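Local coordinates for protein phytase (PDB 2WU0) that probably releases phosphate from phytate (myo-inositol hexakisphosphate) by hydrolysis, as a histidine acid phosphatase, at residues A[162-167]-A[242-247]; A[152-157]-A[189-194]. The protein carries 4 engineered substitutions. All coordinates share one frame; numbering follows the deposited sequence.

Contact 1 (A[162-167]-A[242-247]); sequences QALAPT and LPLLTE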
loop_
_atom_site.group_PDB
_atom_site.type_symbol
_atom_site.label_atom_id
_atom_site.label_comp_id
_atom_site.label_asym_id
_atom_site.label_seq_id
_atom_site.Cartn_x
_atom_site.Cartn_y
_atom_site.Cartn_z
ATOM N N GLN A 162 24.164 -7.456 -8.855
ATOM C CA GLN A 162 25.248 -7.981 -8.057
ATOM C C GLN A 162 25.005 -7.664 -6.582
ATOM O O GLN A 162 25.195 -8.528 -5.726
ATOM C CB GLN A 162 26.591 -7.400 -8.542
ATOM C CG GLN A 162 27.847 -7.965 -7.847
ATOM C CD GLN A 162 27.808 -9.498 -7.680
ATOM O OE1 GLN A 162 27.320 -10.224 -8.555
ATOM N NE2 GLN A 162 28.314 -9.985 -6.544
ATOM N N ALA A 163 24.558 -6.444 -6.285
ATOM C CA ALA A 163 24.337 -6.045 -4.897
ATOM C C ALA A 163 23.265 -6.904 -4.240
ATOM O O ALA A 163 23.346 -7.191 -3.051
ATOM C CB ALA A 163 23.962 -4.582 -4.802
ATOM N N LEU A 164 22.275 -7.332 -5.018
ATOM C CA LEU A 164 21.208 -8.170 -4.495
ATOM C C LEU A 164 21.464 -9.679 -4.675
ATOM O O LEU A 164 20.590 -10.489 -4.364
ATOM C CB LEU A 164 19.885 -7.770 -5.150
ATOM C CG LEU A 164 19.306 -6.451 -4.643
ATOM C CD1 LEU A 164 18.392 -5.835 -5.670
ATOM C CD2 LEU A 164 18.584 -6.675 -3.342
ATOM N N ALA A 165 22.660 -10.053 -5.147
ATOM C CA ALA A 165 23.020 -11.475 -5.395
ATOM C C ALA A 165 22.589 -12.442 -4.277
ATOM O O ALA A 165 21.988 -13.477 -4.565
ATOM C CB ALA A 165 24.535 -11.623 -5.665
ATOM N N PRO A 166 22.911 -12.120 -3.005
ATOM C CA PRO A 166 22.509 -12.987 -1.891
ATOM C C PRO A 166 21.006 -13.177 -1.780
ATOM O O PRO A 166 20.541 -14.298 -1.551
ATOM C CB PRO A 166 23.043 -12.244 -0.659
ATOM C CG PRO A 166 24.187 -11.431 -1.188
ATOM C CD PRO A 166 23.699 -10.968 -2.526
ATOM N N THR A 167 20.260 -12.089 -1.931
ATOM C CA THR A 167 18.801 -12.142 -1.907
ATOM C C THR A 167 18.251 -12.921 -3.119
ATOM O O THR A 167 17.313 -13.721 -2.978
ATOM C CB THR A 167 18.200 -10.724 -1.871
ATOM O OG1 THR A 167 18.825 -9.970 -0.825
ATOM C CG2 THR A 167 16.706 -10.776 -1.639
ATOM N N LEU A 242 12.515 -9.653 0.708
ATOM C CA LEU A 242 11.807 -8.414 0.407
ATOM C C LEU A 242 12.635 -7.306 -0.254
ATOM O O LEU A 242 12.058 -6.424 -0.901
ATOM C CB LEU A 242 11.162 -7.868 1.664
ATOM C CG LEU A 242 10.073 -8.731 2.283
ATOM C CD1 LEU A 242 9.580 -8.025 3.553
ATOM C CD2 LEU A 242 8.938 -9.000 1.281
ATOM N N PRO A 243 13.977 -7.308 -0.068
ATOM C CA PRO A 243 14.771 -6.317 -0.805
ATOM C C PRO A 243 14.653 -6.373 -2.326
ATOM O O PRO A 243 14.855 -5.349 -2.967
ATOM C CB PRO A 243 16.203 -6.600 -0.352
ATOM C CG PRO A 243 16.038 -7.203 1.016
ATOM C CD PRO A 243 14.824 -8.088 0.853
ATOM N N LEU A 244 14.309 -7.521 -2.911
ATOM C CA LEU A 244 13.994 -7.544 -4.356
ATOM C C LEU A 244 12.716 -6.765 -4.663
ATOM O O LEU A 244 12.632 -6.066 -5.670
ATOM C CB LEU A 244 13.875 -8.970 -4.883
ATOM C CG LEU A 244 15.217 -9.695 -5.045
ATOM C CD1 LEU A 244 15.044 -11.194 -4.808
ATOM C CD2 LEU A 244 15.828 -9.411 -6.415
ATOM N N LEU A 245 11.720 -6.880 -3.792
ATOM C CA LEU A 245 10.482 -6.124 -3.944
ATOM C C LEU A 245 10.767 -4.616 -3.785
ATOM O O LEU A 245 10.276 -3.797 -4.555
ATOM C CB LEU A 245 9.449 -6.626 -2.922
ATOM C CG LEU A 245 7.993 -6.148 -2.945
ATOM C CD1 LEU A 245 7.330 -6.394 -4.296
ATOM C CD2 LEU A 245 7.246 -6.843 -1.811
ATOM N N THR A 246 11.592 -4.259 -2.805
ATOM C CA THR A 246 11.979 -2.870 -2.624
ATOM C C THR A 246 12.684 -2.385 -3.882
ATOM O O THR A 246 12.379 -1.308 -4.400
ATOM C CB THR A 246 12.874 -2.684 -1.376
ATOM O OG1 THR A 246 12.103 -2.962 -0.199
ATOM C CG2 THR A 246 13.426 -1.254 -1.284
ATOM N N GLU A 247 13.595 -3.194 -4.404
ATOM C CA GLU A 247 14.319 -2.808 -5.614
ATOM C C GLU A 247 13.369 -2.489 -6.765
ATOM O O GLU A 247 13.521 -1.478 -7.450
ATOM C CB GLU A 247 15.274 -3.905 -6.066
ATOM C CG GLU A 247 16.388 -3.397 -6.966
ATOM C CD GLU A 247 17.469 -2.666 -6.188
ATOM O OE1 GLU A 247 17.261 -2.376 -4.990
ATOM O OE2 GLU A 247 18.533 -2.391 -6.771
#

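Contact 2 (A[152-157]-A[189-194]); sequences EKAGDL and WRVEQS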
loop_
_atom_site.group_PDB
_atom_site.type_symbol
_atom_site.label_atom_id
_atom_site.label_comp_id
_atom_site.label_asym_id
_atom_site.label_seq_id
_atom_site.Cartn_x
_atom_site.Cartn_y
_atom_site.Cartn_z
ATOM N N GLU A 152 17.325 6.251 -15.793
ATOM C CA GLU A 152 18.160 7.170 -15.042
ATOM C C GLU A 152 18.266 6.769 -13.570
ATOM O O GLU A 152 19.358 6.806 -13.004
ATOM C CB GLU A 152 17.621 8.594 -15.174
ATOM C CG GLU A 152 18.402 9.662 -14.399
ATOM C CD GLU A 152 17.668 11.001 -14.394
ATOM O OE1 GLU A 152 18.315 12.008 -14.777
ATOM O OE2 GLU A 152 16.452 11.043 -14.033
ATOM N N LYS A 153 17.154 6.398 -12.941
ATOM C CA LYS A 153 17.224 5.932 -11.558
ATOM C C LYS A 153 17.931 4.576 -11.462
ATOM O O LYS A 153 18.719 4.332 -10.541
ATOM C CB LYS A 153 15.849 5.835 -10.916
ATOM C CG LYS A 153 15.940 5.556 -9.409
ATOM C CD LYS A 153 14.713 6.058 -8.671
ATOM C CE LYS A 153 14.848 5.939 -7.165
ATOM N NZ LYS A 153 13.503 6.172 -6.526
ATOM N N ALA A 154 17.655 3.706 -12.426
ATOM C CA ALA A 154 18.269 2.392 -12.458
ATOM C C ALA A 154 19.808 2.470 -12.528
ATOM O O ALA A 154 20.500 1.804 -11.759
ATOM C CB ALA A 154 17.700 1.580 -13.617
ATOM N N GLY A 155 20.341 3.286 -13.431
ATOM C CA GLY A 155 21.797 3.419 -13.572
ATOM C C GLY A 155 22.424 2.103 -14.008
ATOM O O GLY A 155 21.885 1.422 -14.876
ATOM N N ASP A 156 23.549 1.733 -13.397
ATOM C CA ASP A 156 24.183 0.441 -13.678
ATOM C C ASP A 156 23.329 -0.663 -13.055
ATOM O O ASP A 156 23.376 -0.877 -11.836
ATOM C CB ASP A 156 25.628 0.393 -13.145
ATOM C CG ASP A 156 26.391 -0.859 -13.592
ATOM O OD1 ASP A 156 25.782 -1.876 -14.011
ATOM O OD2 ASP A 156 27.630 -0.828 -13.506
ATOM N N LEU A 157 22.544 -1.336 -13.903
ATOM C CA LEU A 157 21.662 -2.423 -13.470
ATOM C C LEU A 157 22.427 -3.699 -13.152
ATOM O O LEU A 157 21.991 -4.468 -12.311
ATOM C CB LEU A 157 20.569 -2.702 -14.512
ATOM C CG LEU A 157 19.285 -1.858 -14.408
ATOM C CD1 LEU A 157 18.486 -1.892 -15.721
ATOM C CD2 LEU A 157 18.422 -2.314 -13.211
ATOM N N TRP A 189 19.561 -7.770 -16.161
ATOM C CA TRP A 189 18.504 -6.801 -15.858
ATOM C C TRP A 189 18.525 -5.595 -16.781
ATOM O O TRP A 189 19.433 -4.777 -16.710
ATOM C CB TRP A 189 18.629 -6.332 -14.410
ATOM C CG TRP A 189 18.271 -7.379 -13.417
ATOM C CD1 TRP A 189 17.939 -8.679 -13.665
ATOM C CD2 TRP A 189 18.249 -7.226 -12.004
ATOM N NE1 TRP A 189 17.691 -9.334 -12.494
ATOM C CE2 TRP A 189 17.877 -8.465 -11.456
ATOM C CE3 TRP A 189 18.502 -6.155 -11.145
ATOM C CZ2 TRP A 189 17.751 -8.665 -10.094
ATOM C CZ3 TRP A 189 18.374 -6.351 -9.790
ATOM C CH2 TRP A 189 18.000 -7.598 -9.275
ATOM N N ARG A 190 17.520 -5.487 -17.641
ATOM C CA ARG A 190 17.401 -4.348 -18.538
ATOM C C ARG A 190 16.088 -3.648 -18.304
ATOM O O ARG A 190 15.095 -4.285 -17.932
ATOM C CB ARG A 190 17.416 -4.791 -19.996
ATOM C CG ARG A 190 18.513 -5.744 -20.389
ATOM C CD ARG A 190 18.504 -5.934 -21.900
ATOM N NE ARG A 190 19.138 -7.192 -22.275
ATOM C CZ ARG A 190 20.450 -7.443 -22.204
ATOM N NH1 ARG A 190 21.311 -6.520 -21.758
ATOM N NH2 ARG A 190 20.913 -8.636 -22.583
ATOM N N VAL A 191 16.062 -2.346 -18.558
ATOM C CA VAL A 191 14.795 -1.644 -18.634
ATOM C C VAL A 191 14.149 -2.019 -19.960
ATOM O O VAL A 191 14.802 -2.005 -20.998
ATOM C CB VAL A 191 14.943 -0.132 -18.533
ATOM C CG1 VAL A 191 13.571 0.512 -18.565
ATOM C CG2 VAL A 191 15.662 0.237 -17.258
ATOM N N GLU A 192 12.879 -2.406 -19.899
ATOM C CA GLU A 192 12.098 -2.741 -21.083
ATOM C C GLU A 192 10.834 -1.925 -21.076
ATOM O O GLU A 192 10.380 -1.495 -20.016
ATOM C CB GLU A 192 11.765 -4.225 -21.098
ATOM C CG GLU A 192 13.006 -5.072 -21.238
ATOM C CD GLU A 192 12.716 -6.465 -21.712
ATOM O OE1 GLU A 192 12.262 -7.273 -20.883
ATOM O OE2 GLU A 192 12.961 -6.751 -22.907
ATOM N N GLN A 193 10.278 -1.689 -22.255
ATOM C CA GLN A 193 9.067 -0.917 -22.353
ATOM C C GLN A 193 8.103 -1.521 -23.358
ATOM O O GLN A 193 8.366 -1.555 -24.560
ATOM C CB GLN A 193 9.368 0.534 -22.708
ATOM C CG GLN A 193 8.151 1.435 -22.571
ATOM C CD GLN A 193 8.483 2.902 -22.660
ATOM O OE1 GLN A 193 9.177 3.353 -23.577
ATOM N NE2 GLN A 193 7.971 3.668 -21.707
ATOM N N SER A 194 6.965 -1.977 -22.835
ATOM C CA SER A 194 5.910 -2.523 -23.650
ATOM C C SER A 194 5.327 -1.444 -24.545
ATOM O O SER A 194 5.563 -0.253 -24.334
ATOM C CB SER A 194 4.817 -3.097 -22.772
ATOM O OG SER A 194 4.119 -2.059 -22.119
#

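Contact 1 (A[162-167]-A[242-247])
Leu164 reaches from the break between helix 157-163 and helix 165-175 onto one face of helix 235-250. Its CB leaves the backbone toward that helix, and CG carries the chain on. Neither atom touches the opposite segment; the two methyls do. CD1 lies against the aliphatic part of Glu247, 3.7 Å from Glu247 CB, and on to the carboxylate carbon. CD2 goes to the preceding turn and sits 3.8 Å from Pro243 CB. The fork of the leucine thus spans one helical turn, from Pro243 to Glu247.

Thr167, in the first turn of helix 165-175, adds a second point. Its CG2 is anti to the backbone N, with OG1 at chi1 -50°. This sends the methyl 3.6 Å from Leu244 CD1, while the two side chains run past each other in opposite senses. Ile168 and Leu171 also pack on Leu244. Glu247 is bent at chi2 (76°), and its OE2 forms a salt bridge with Arg160 of helix 157-163. The contact belongs to the helical domain of this histidine acid phosphatase. Between the two segments it is held by methyl and methylene packing rather than directional bonds, and the nearby salt bridge supplies the ionic tie.

Contact 2 (A[152-157]-A[189-194])
Trp189 comes first, and its main chain and CB meet Leu157. Trp189 CB stands 4.1 Å from Leu157 CB, and the two side chains cross at about a right angle. The Trp189 carbonyl oxygen lies beside CB and CD1 of Leu157, a van der Waals contact of a polar atom with carbons. With CG beside its own backbone N (chi1 -70°), the indole continues to Leu204 and Met207 of helix 204-219.

The CB of Arg190 points away from 152-157. Its CA takes Leu157 CD1 at 3.9 Å, and its backbone pairs with Ser202. This pairing continues into a two-stranded antiparallel hairpin, strands 191-193 and 199-201, beside helix 143-154. Helix 143-154 ends here: Gly155 leaves helical geometry with a positive phi of 63°, and Asp156 N-caps the next helix through OD1 to Gln159 N.

Val191 is next. Its CG2 lies 3.9 Å from Leu157 CD1 and 4.4 Å from Ala154 CB, so one methyl meets residues on both sides of the helix break. Leu147 and Val150 of helix 143-154 and Ile201 of the partner strand also pack on Val191. Glu192 pairs through its backbone with Thr200. Gln193 NE2 bonds to Gly197 O and Pro143 O.

In the fold
From the N terminus, the chain first supplies 152-157 at the end of helix 143-154. It then passes through helix 157-163 to 162-167. Helix 165-175 and a long loop lead to 189-194, where contact 2 closes its loop. The hairpin, helix 204-219 and helix 224-227 follow before 242-247 closes contact 1. The segments alternate, so the two loops cross rather than nest. Their centres are about 15 Å apart. Trp189 joins them: its CH2 lies 4.0 Å from both Leu164 CD1 and Leu244 CD2. Arg160, already paired with Glu247, also donates a hydrogen bond from NE to Ala154 O, so it reaches both regions. Together the contacts tie the hairpin and helix 235-250 to the consecutive helices from 143 to 175.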